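Local coordinates for protein malate dehydrogenase (PDB 3FI9) that probably interconverts malate and oxaloacetate with NAD as cofactor, as an oxidoreductase of the lactate/malate dehydrogenase superfamily, at residues Y179-S191 against L294-S306. Residues are numbered along the deposited sequence; the frame is centred on the assembly and turned at random.
Sequences YGGHGEQMAVFAS and LGNEAERAALKES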
ATOM      1  N   TYR A 179      11.557   1.737  24.427  1.00 17.48           N
ATOM      2  CA  TYR A 179      12.154   3.056  24.312  1.00 18.10           C
ATOM      3  C   TYR A 179      13.670   2.957  24.077  1.00 18.97           C
ATOM      4  O   TYR A 179      14.264   1.845  24.074  1.00 19.60           O
ATOM      5  CB  TYR A 179      11.868   3.880  25.587  1.00 16.96           C
ATOM      6  CG  TYR A 179      10.400   4.035  25.903  1.00 17.47           C
ATOM      7  CD1 TYR A 179       9.531   4.666  25.016  1.00 17.82           C
ATOM      8  CD2 TYR A 179       9.889   3.568  27.102  1.00 15.91           C
ATOM      9  CE1 TYR A 179       8.173   4.784  25.321  1.00 17.45           C
ATOM     10  CE2 TYR A 179       8.566   3.700  27.419  1.00 20.18           C
ATOM     11  CZ  TYR A 179       7.712   4.294  26.522  1.00 20.22           C
ATOM     12  OH  TYR A 179       6.397   4.437  26.872  1.00 20.85           O
ATOM     13  N   GLY A 180      14.293   4.111  23.832  1.00 18.94           N
ATOM     14  CA  GLY A 180      15.766   4.168  23.622  1.00 19.45           C
ATOM     15  C   GLY A 180      16.204   4.000  22.183  1.00 19.98           C
ATOM     16  O   GLY A 180      15.779   4.762  21.319  1.00 20.27           O
ATOM     17  N   GLY A 181      17.034   2.986  21.935  1.00 19.54           N
ATOM     18  CA  GLY A 181      17.553   2.682  20.586  1.00 20.82           C
ATOM     19  C   GLY A 181      16.660   1.620  19.993  1.00 21.48           C
ATOM     20  O   GLY A 181      15.609   1.316  20.561  1.00 21.01           O
ATOM     21  N   HIS A 182      17.069   1.027  18.882  1.00 22.44           N
ATOM     22  CA  HIS A 182      16.302  -0.048  18.278  1.00 24.44           C
ATOM     23  C   HIS A 182      17.051  -1.369  18.186  1.00 25.15           C
ATOM     24  O   HIS A 182      18.273  -1.434  18.401  1.00 25.39           O
ATOM     25  CB  HIS A 182      15.807   0.366  16.901  1.00 25.24           C
ATOM     26  CG  HIS A 182      16.866   0.334  15.845  1.00 31.32           C
ATOM     27  ND1 HIS A 182      17.861   1.287  15.756  1.00 34.08           N
ATOM     28  CD2 HIS A 182      17.082  -0.534  14.828  1.00 33.32           C
ATOM     29  CE1 HIS A 182      18.637   1.013  14.722  1.00 34.56           C
ATOM     30  NE2 HIS A 182      18.197  -0.094  14.151  1.00 36.11           N
ATOM     31  N   GLY A 183      16.309  -2.411  17.833  1.00 25.57           N
ATOM     32  CA  GLY A 183      16.827  -3.754  17.758  1.00 25.27           C
ATOM     33  C   GLY A 183      17.577  -4.101  19.040  1.00 25.46           C
ATOM     34  O   GLY A 183      17.034  -4.084  20.165  1.00 24.59           O
ATOM     35  N   GLU A 184      18.852  -4.367  18.877  1.00 25.25           N
ATOM     36  CA  GLU A 184      19.639  -4.863  19.990  1.00 25.52           C
ATOM     37  C   GLU A 184      19.714  -3.806  21.067  1.00 25.78           C
ATOM     38  O   GLU A 184      19.957  -4.129  22.217  1.00 25.91           O
ATOM     39  CB  GLU A 184      21.046  -5.217  19.513  1.00 25.37           C
ATOM     40  N   GLN A 185      19.514  -2.540  20.698  1.00 25.24           N
ATOM     41  CA  GLN A 185      19.599  -1.468  21.704  1.00 24.97           C
ATOM     42  C   GLN A 185      18.243  -0.997  22.213  1.00 23.83           C
ATOM     43  O   GLN A 185      18.139   0.057  22.863  1.00 23.73           O
ATOM     44  CB  GLN A 185      20.346  -0.287  21.125  1.00 25.80           C
ATOM     45  CG  GLN A 185      21.699  -0.670  20.607  1.00 27.42           C
ATOM     46  CD  GLN A 185      22.551  -1.145  21.711  1.00 31.87           C
ATOM     47  OE1 GLN A 185      23.416  -1.989  21.520  1.00 38.94           O
ATOM     48  NE2 GLN A 185      22.313  -0.622  22.905  1.00 33.77           N
ATOM     49  N   MET A 186      17.190  -1.748  21.927  1.00 22.17           N
ATOM     50  CA  MET A 186      15.894  -1.318  22.448  1.00 20.97           C
ATOM     51  C   MET A 186      15.851  -1.580  23.942  1.00 21.19           C
ATOM     52  O   MET A 186      16.477  -2.525  24.415  1.00 21.62           O
ATOM     53  CB  MET A 186      14.714  -2.002  21.745  1.00 20.19           C
ATOM     54  CG  MET A 186      14.428  -3.461  22.182  1.00 21.89           C
ATOM     55  SD  MET A 186      13.230  -4.329  21.099  1.00 13.19           S
ATOM     56  CE  MET A 186      12.951  -5.771  22.083  1.00 23.18           C
ATOM     57  N   ALA A 187      15.064  -0.776  24.658  1.00 19.86           N
ATOM     58  CA  ALA A 187      14.745  -1.017  26.074  1.00 20.43           C
ATOM     59  C   ALA A 187      13.235  -1.303  26.210  1.00 20.28           C
ATOM     60  O   ALA A 187      12.416  -0.419  26.003  1.00 18.95           O
ATOM     61  CB  ALA A 187      15.131   0.220  26.921  1.00 20.10           C
ATOM     62  N   VAL A 188      12.899  -2.546  26.533  1.00 20.58           N
ATOM     63  CA  VAL A 188      11.529  -2.988  26.706  1.00 20.53           C
ATOM     64  C   VAL A 188      10.991  -2.550  28.074  1.00 20.51           C
ATOM     65  O   VAL A 188      11.567  -2.869  29.125  1.00 21.07           O
ATOM     66  CB  VAL A 188      11.437  -4.546  26.566  1.00 20.66           C
ATOM     67  CG1 VAL A 188      10.004  -4.979  26.522  1.00 20.96           C
ATOM     68  CG2 VAL A 188      12.197  -5.041  25.302  1.00 22.68           C
ATOM     69  N   PHE A 189       9.935  -1.751  28.062  1.00 19.12           N
ATOM     70  CA  PHE A 189       9.255  -1.334  29.295  1.00 19.13           C
ATOM     71  C   PHE A 189       8.008  -2.178  29.515  1.00 19.66           C
ATOM     72  O   PHE A 189       6.882  -1.709  29.338  1.00 19.82           O
ATOM     73  CB  PHE A 189       8.891   0.162  29.258  1.00 18.27           C
ATOM     74  CG  PHE A 189      10.016   1.048  29.670  1.00 18.79           C
ATOM     75  CD1 PHE A 189      11.284   0.896  29.070  1.00 18.87           C
ATOM     76  CD2 PHE A 189       9.827   2.045  30.616  1.00 17.62           C
ATOM     77  CE1 PHE A 189      12.375   1.734  29.451  1.00 19.68           C
ATOM     78  CE2 PHE A 189      10.909   2.911  30.992  1.00 17.14           C
ATOM     79  CZ  PHE A 189      12.175   2.750  30.397  1.00 18.61           C
ATOM     80  N   ALA A 190       8.208  -3.433  29.898  1.00 20.03           N
ATOM     81  CA  ALA A 190       7.050  -4.357  30.074  1.00 21.38           C
ATOM     82  C   ALA A 190       6.022  -3.872  31.108  1.00 21.50           C
ATOM     83  O   ALA A 190       4.830  -4.229  31.079  1.00 21.02           O
ATOM     84  CB  ALA A 190       7.557  -5.759  30.425  1.00 21.13           C
ATOM     85  N   SER A 191       6.457  -3.067  32.060  1.00 21.99           N
ATOM     86  CA  SER A 191       5.490  -2.531  32.993  1.00 21.84           C
ATOM     87  C   SER A 191       4.339  -1.720  32.328  1.00 22.80           C
ATOM     88  O   SER A 191       3.324  -1.495  32.962  1.00 23.17           O
ATOM     89  CB  SER A 191       6.191  -1.643  34.033  1.00 22.08           C
ATOM     90  OG  SER A 191       6.562  -0.422  33.434  1.00 20.75           O
ATOM     91  N   LEU A 294       8.956   7.521  33.651  1.00 28.06           N
ATOM     92  CA  LEU A 294       8.693   6.391  32.754  1.00 27.18           C
ATOM     93  C   LEU A 294       8.968   5.059  33.415  1.00 26.46           C
ATOM     94  O   LEU A 294      10.060   4.830  33.937  1.00 27.15           O
ATOM     95  CB  LEU A 294       9.541   6.444  31.486  1.00 26.77           C
ATOM     96  CG  LEU A 294       9.200   7.200  30.221  1.00 28.78           C
ATOM     97  CD1 LEU A 294      10.209   6.733  29.166  1.00 24.80           C
ATOM     98  CD2 LEU A 294       7.726   7.046  29.732  1.00 26.38           C
ATOM     99  N   GLY A 295       8.002   4.151  33.340  1.00 25.52           N
ATOM    100  CA  GLY A 295       8.186   2.801  33.871  1.00 23.95           C
ATOM    101  C   GLY A 295       8.663   2.797  35.320  1.00 23.32           C
ATOM    102  O   GLY A 295       8.287   3.671  36.112  1.00 23.16           O
ATOM    103  N   ASN A 296       9.481   1.808  35.670  1.00 22.78           N
ATOM    104  CA  ASN A 296      10.089   1.746  36.995  1.00 22.30           C
ATOM    105  C   ASN A 296      11.582   1.967  36.983  1.00 21.64           C
ATOM    106  O   ASN A 296      12.191   2.181  35.936  1.00 20.69           O
ATOM    107  CB  ASN A 296       9.793   0.397  37.659  1.00 22.91           C
ATOM    108  CG  ASN A 296      10.259  -0.809  36.826  1.00 22.85           C
ATOM    109  OD1 ASN A 296      11.352  -0.835  36.253  1.00 25.70           O
ATOM    110  ND2 ASN A 296       9.435  -1.846  36.813  1.00 26.14           N
ATOM    111  N   GLU A 297      12.198   1.863  38.151  1.00 20.75           N
ATOM    112  CA  GLU A 297      13.624   2.179  38.220  1.00 20.01           C
ATOM    113  C   GLU A 297      14.483   1.247  37.396  1.00 19.61           C
ATOM    114  O   GLU A 297      15.428   1.695  36.749  1.00 20.25           O
ATOM    115  CB  GLU A 297      14.122   2.176  39.663  1.00 21.03           C
ATOM    116  CG  GLU A 297      15.589   2.604  39.798  1.00 19.55           C
ATOM    117  CD  GLU A 297      15.928   2.863  41.263  1.00 24.25           C
ATOM    118  OE1 GLU A 297      15.106   2.504  42.132  1.00 24.54           O
ATOM    119  OE2 GLU A 297      17.000   3.397  41.550  1.00 25.70           O
ATOM    120  N   ALA A 298      14.208  -0.050  37.453  1.00 17.52           N
ATOM    121  CA  ALA A 298      14.953  -1.000  36.642  1.00 19.20           C
ATOM    122  C   ALA A 298      14.854  -0.739  35.135  1.00 18.64           C
ATOM    123  O   ALA A 298      15.850  -0.850  34.410  1.00 20.31           O
ATOM    124  CB  ALA A 298      14.537  -2.448  36.966  1.00 18.43           C
ATOM    125  N   GLU A 299      13.653  -0.428  34.655  1.00 19.51           N
ATOM    126  CA  GLU A 299      13.492  -0.126  33.228  1.00 19.82           C
ATOM    127  C   GLU A 299      14.261   1.140  32.858  1.00 18.96           C
ATOM    128  O   GLU A 299      14.906   1.187  31.816  1.00 18.22           O
ATOM    129  CB  GLU A 299      12.010   0.016  32.906  1.00 20.36           C
ATOM    130  CG  GLU A 299      11.287  -1.300  33.069  1.00 22.04           C
ATOM    131  CD  GLU A 299       9.777  -1.165  32.984  1.00 21.23           C
ATOM    132  OE1 GLU A 299       9.224  -0.106  33.333  1.00 24.48           O
ATOM    133  OE2 GLU A 299       9.140  -2.149  32.595  1.00 23.43           O
ATOM    134  N   ARG A 300      14.197   2.168  33.711  1.00 19.13           N
ATOM    135  CA  ARG A 300      14.968   3.401  33.436  1.00 19.55           C
ATOM    136  C   ARG A 300      16.472   3.117  33.365  1.00 19.32           C
ATOM    137  O   ARG A 300      17.211   3.742  32.581  1.00 19.20           O
ATOM    138  CB  ARG A 300      14.637   4.494  34.455  1.00 20.83           C
ATOM    139  CG  ARG A 300      13.212   5.025  34.240  1.00 19.35           C
ATOM    140  CD  ARG A 300      12.942   6.248  35.070  1.00 22.96           C
ATOM    141  NE  ARG A 300      12.935   5.998  36.512  1.00 21.11           N
ATOM    142  CZ  ARG A 300      11.903   5.546  37.206  1.00 23.67           C
ATOM    143  NH1 ARG A 300      10.744   5.262  36.609  1.00 27.45           N
ATOM    144  NH2 ARG A 300      12.023   5.398  38.521  1.00 23.39           N
ATOM    145  N   ALA A 301      16.930   2.140  34.144  1.00 18.81           N
ATOM    146  CA  ALA A 301      18.366   1.763  34.057  1.00 18.96           C
ATOM    147  C   ALA A 301      18.688   1.079  32.739  1.00 18.57           C
ATOM    148  O   ALA A 301      19.792   1.215  32.184  1.00 18.63           O
ATOM    149  CB  ALA A 301      18.769   0.893  35.265  1.00 18.13           C
ATOM    150  N   ALA A 302      17.742   0.293  32.236  1.00 17.39           N
ATOM    151  CA  ALA A 302      17.933  -0.333  30.944  1.00 18.09           C
ATOM    152  C   ALA A 302      17.963   0.753  29.863  1.00 17.38           C
ATOM    153  O   ALA A 302      18.767   0.691  28.929  1.00 19.15           O
ATOM    154  CB  ALA A 302      16.780  -1.354  30.669  1.00 17.51           C
ATOM    155  N   LEU A 303      17.082   1.740  30.011  1.00 18.23           N
ATOM    156  CA  LEU A 303      17.022   2.913  29.120  1.00 18.67           C
ATOM    157  C   LEU A 303      18.353   3.701  29.142  1.00 18.76           C
ATOM    158  O   LEU A 303      18.845   4.146  28.101  1.00 18.72           O
ATOM    159  CB  LEU A 303      15.853   3.823  29.504  1.00 19.39           C
ATOM    160  CG  LEU A 303      15.581   5.026  28.581  1.00 20.60           C
ATOM    161  CD1 LEU A 303      15.291   4.554  27.160  1.00 23.66           C
ATOM    162  CD2 LEU A 303      14.432   5.910  29.058  1.00 22.22           C
ATOM    163  N   LYS A 304      18.936   3.842  30.322  1.00 19.25           N
ATOM    164  CA  LYS A 304      20.244   4.502  30.464  1.00 21.47           C
ATOM    165  C   LYS A 304      21.330   3.718  29.717  1.00 22.28           C
ATOM    166  O   LYS A 304      22.173   4.304  29.042  1.00 22.76           O
ATOM    167  CB  LYS A 304      20.587   4.650  31.958  1.00 21.60           C
ATOM    168  CG  LYS A 304      21.940   5.288  32.263  1.00 23.32           C
ATOM    169  CD  LYS A 304      22.122   6.614  31.496  1.00 24.79           C
ATOM    170  CE  LYS A 304      23.366   7.375  32.008  1.00 29.11           C
ATOM    171  NZ  LYS A 304      23.551   8.710  31.357  1.00 26.48           N
ATOM    172  N   GLU A 305      21.296   2.385  29.816  1.00 23.80           N
ATOM    173  CA  GLU A 305      22.187   1.524  29.048  1.00 24.11           C
ATOM    174  C   GLU A 305      22.089   1.789  27.532  1.00 23.70           C
ATOM    175  O   GLU A 305      23.099   1.919  26.840  1.00 22.14           O
ATOM    176  CB  GLU A 305      21.769   0.064  29.264  1.00 26.15           C
ATOM    177  CG  GLU A 305      22.264  -0.582  30.503  1.00 30.42           C
ATOM    178  CD  GLU A 305      23.591  -1.289  30.258  1.00 39.57           C
ATOM    179  OE1 GLU A 305      24.644  -0.641  30.459  1.00 43.66           O
ATOM    180  OE2 GLU A 305      23.583  -2.496  29.888  1.00 41.64           O
ATOM    181  N   SER A 306      20.862   1.782  27.014  1.00 20.89           N
ATOM    182  CA  SER A 306      20.605   2.117  25.616  1.00 21.09           C
ATOM    183  C   SER A 306      21.129   3.554  25.309  1.00 20.26           C
ATOM    184  O   SER A 306      21.850   3.795  24.296  1.00 19.66           O
ATOM    185  CB  SER A 306      19.091   1.979  25.351  1.00 20.71           C
ATOM    186  OG  SER A 306      18.753   2.313  24.028  1.00 24.35           O
TER
HETATM  187  O   HOH W   1      18.591  -1.924  26.829  1.00 42.50           O
HETATM  188  O   HOH W   2      10.308  -4.398  31.434  1.00 41.27           O
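Strand 186-188 runs antiparallel to the first part of helix 297-319 (residues 297-306), at 176°, their axes 7.7 Å apart at the closest. Ala187 faces Leu303, and Phe189, just after the strand, faces Glu299. Glu299 and Phe189 carry one end of the contact. Glu299 CB sits over the centre of the Phe189 ring, 3.5 Å from its centroid, in a CH-pi contact. Tyr179 CD2 lies over the opposite face, so the ring is sandwiched, and Leu303 CB meets its edge. Leu294 CD1 in turn lies over one face of the Tyr179 ring. The Glu299 chain is extended beyond CG (chi2 170°), which carries the carboxylate past the ring to Ser191. Glu299 OE2 accepts from Ser191 N at 2.9 Å and Glu299 OE1 from Ser191 OG at 2.7 Å, each through its syn lone pair. Glu299 OE1 also accepts from Asn296 N, which comes from the anti side and well out of the carboxylate plane. Asn296 OD1 receives Glu299 N at 2.8 Å, completing a capping box. A water joins OE2 to Val188 O and Ala190 N. These bonds fix the rotation of the carboxylate and would probably favour its charged form.

At the other end, Ser306 OG stands anti to its backbone N (chi1 179°), facing the turn of the hairpin. Ser306 OG donates to Gln185 O at 2.6 Å, almost in line with the carbonyl bond, and accepts from Gly181 N at 2.8 Å. Gly180 leaves room for this hydroxyl. Between the two ends, Ala187 CB packs on Leu303 CA at 4.0 Å. The arrangement is a beta-hairpin backed by the C-terminal helix of the LDH/MDH fold; its turn holds His182, the predicted proton acceptor.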